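Local coordinates for hypothetical protein PH0435 (Pyrococcus horikoshii, PDB 2YV4) that is of unknown function but carries the C-terminal domain of a Sua5 protein, probably a threonylcarbamoyl-AMP synthase that serves tRNA modification, at residues 7-12 against 75-80. Numbering follows the deposited sequence.
Sequences IVVEGP and VVIAEG
Strands 5-11 and 75-81 lie side by side in the interior of an all-parallel, five-stranded alpha/beta sheet of strand order 3-2-4-1-5. Ile7 N donates to Val76 O at 2.8 Å, and Ile7 O then takes the N-H of Ala78 at 2.7 Å. Val9 repeats the pattern, its N reaching Ala78 O at 3.1 Å and its O receiving Gly80 N; as in any parallel pair, each bonds to the two neighbours of the residue it faces, Ile77 for Ile7 and Glu79 for Val9. On the face of Ile7, Val9, Val75 and Ile77, beta-branched apolar side chains suit the extended backbone, and Val9 packs on Lys19 and Leu23 of helix 13-29. Ile7 holds CG1 anti to its carbonyl carbon (chi1 -59°), and the extended chain beyond it brings CD1 to Val75 CG1 at 3.6 Å; farther along, Val9 CG2 meets Ile77 CG2 at 3.8 Å. Glu79 shares this face, but its carboxylate is gripped by Tyr42 and Ser39. Opposite and just beyond Val8 stand small residues: Ala78 lies beside it, and Gly80 sits where a CB would press against Val8 CG1. Near Pro12, at the N-cap position of helix 13-29, the pairing slackens: Gly11 N makes only a weak bond to Gly80 O, while Glu10 CA approaches that same oxygen at 3.0 Å in a CA-H...O contact.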
loop_
_atom_site.group_PDB
_atom_site.type_symbol
_atom_site.label_atom_id
_atom_site.label_comp_id
_atom_site.label_asym_id
_atom_site.label_seq_id
_atom_site.Cartn_x
_atom_site.Cartn_y
_atom_site.Cartn_z
ATOM N N ILE A 7 2.876 -3.799 -3.972
ATOM C CA ILE A 7 2.779 -2.814 -5.043
ATOM C C ILE A 7 2.707 -1.424 -4.432
ATOM O O ILE A 7 1.796 -1.128 -3.658
ATOM C CB ILE A 7 1.507 -3.000 -5.894
ATOM C CG1 ILE A 7 1.486 -4.394 -6.523
ATOM C CG2 ILE A 7 1.447 -1.911 -6.965
ATOM C CD1 ILE A 7 0.247 -4.663 -7.350
ATOM N N VAL A 8 3.666 -0.576 -4.782
ATOM C CA VAL A 8 3.686 0.790 -4.282
ATOM C C VAL A 8 3.127 1.710 -5.367
ATOM O O VAL A 8 3.633 1.729 -6.488
ATOM C CB VAL A 8 5.125 1.238 -3.946
ATOM C CG1 VAL A 8 5.117 2.676 -3.429
ATOM C CG2 VAL A 8 5.734 0.298 -2.932
ATOM N N VAL A 9 2.073 2.454 -5.044
ATOM C CA VAL A 9 1.485 3.383 -6.007
ATOM C C VAL A 9 1.924 4.792 -5.609
ATOM O O VAL A 9 1.569 5.293 -4.537
ATOM C CB VAL A 9 -0.053 3.294 -6.016
ATOM C CG1 VAL A 9 -0.634 4.345 -6.969
ATOM C CG2 VAL A 9 -0.478 1.898 -6.452
ATOM N N GLU A 10 2.698 5.426 -6.484
ATOM C CA GLU A 10 3.236 6.756 -6.209
ATOM C C GLU A 10 2.750 7.871 -7.122
ATOM O O GLU A 10 2.277 7.631 -8.236
ATOM C CB GLU A 10 4.764 6.699 -6.259
ATOM C CG GLU A 10 5.280 5.840 -7.394
ATOM C CD GLU A 10 6.689 6.193 -7.812
ATOM O OE1 GLU A 10 7.608 6.115 -6.968
ATOM O OE2 GLU A 10 6.872 6.548 -8.998
ATOM N N GLY A 11 2.898 9.099 -6.641
ATOM C CA GLY A 11 2.480 10.261 -7.400
ATOM C C GLY A 11 1.768 11.241 -6.492
ATOM O O GLY A 11 1.723 11.034 -5.276
ATOM N N PRO A 12 1.214 12.335 -7.039
ATOM C CA PRO A 12 0.516 13.290 -6.172
ATOM C C PRO A 12 -0.679 12.588 -5.536
ATOM O O PRO A 12 -1.290 11.714 -6.159
ATOM C CB PRO A 12 0.114 14.411 -7.136
ATOM C CG PRO A 12 -0.012 13.698 -8.458
ATOM C CD PRO A 12 1.181 12.768 -8.446
ATOM N N VAL A 75 -2.233 -9.640 -2.458
ATOM C CA VAL A 75 -1.499 -8.458 -2.895
ATOM C C VAL A 75 -1.712 -7.295 -1.929
ATOM O O VAL A 75 -2.830 -7.047 -1.476
ATOM C CB VAL A 75 -1.946 -8.019 -4.307
ATOM C CG1 VAL A 75 -1.176 -6.778 -4.748
ATOM C CG2 VAL A 75 -1.729 -9.157 -5.290
ATOM N N VAL A 76 -0.627 -6.596 -1.613
ATOM C CA VAL A 76 -0.672 -5.453 -0.714
ATOM C C VAL A 76 -0.294 -4.207 -1.496
ATOM O O VAL A 76 0.755 -4.163 -2.131
ATOM C CB VAL A 76 0.330 -5.610 0.465
ATOM C CG1 VAL A 76 0.382 -4.323 1.291
ATOM C CG2 VAL A 76 -0.083 -6.772 1.352
ATOM N N ILE A 77 -1.159 -3.203 -1.467
ATOM C CA ILE A 77 -0.876 -1.950 -2.157
ATOM C C ILE A 77 -0.465 -0.950 -1.093
ATOM O O ILE A 77 -1.203 -0.714 -0.135
ATOM C CB ILE A 77 -2.119 -1.409 -2.889
ATOM C CG1 ILE A 77 -2.563 -2.406 -3.965
ATOM C CG2 ILE A 77 -1.806 -0.044 -3.504
ATOM C CD1 ILE A 77 -3.893 -2.047 -4.629
ATOM N N ALA A 78 0.730 -0.390 -1.238
ATOM C CA ALA A 78 1.216 0.596 -0.286
ATOM C C ALA A 78 1.102 1.959 -0.947
ATOM O O ALA A 78 1.665 2.189 -2.010
ATOM C CB ALA A 78 2.670 0.304 0.092
ATOM N N GLU A 79 0.349 2.845 -0.313
ATOM C CA GLU A 79 0.131 4.200 -0.806
ATOM C C GLU A 79 1.426 5.007 -0.668
ATOM O O GLU A 79 1.948 5.148 0.433
ATOM C CB GLU A 79 -0.982 4.840 0.024
ATOM C CG GLU A 79 -1.528 6.147 -0.488
ATOM C CD GLU A 79 -2.636 6.665 0.410
ATOM O OE1 GLU A 79 -3.590 5.896 0.673
ATOM O OE2 GLU A 79 -2.553 7.832 0.856
ATOM N N GLY A 80 1.944 5.525 -1.782
ATOM C CA GLY A 80 3.172 6.305 -1.733
ATOM C C GLY A 80 3.016 7.689 -2.342
ATOM O O GLY A 80 3.507 7.941 -3.447
#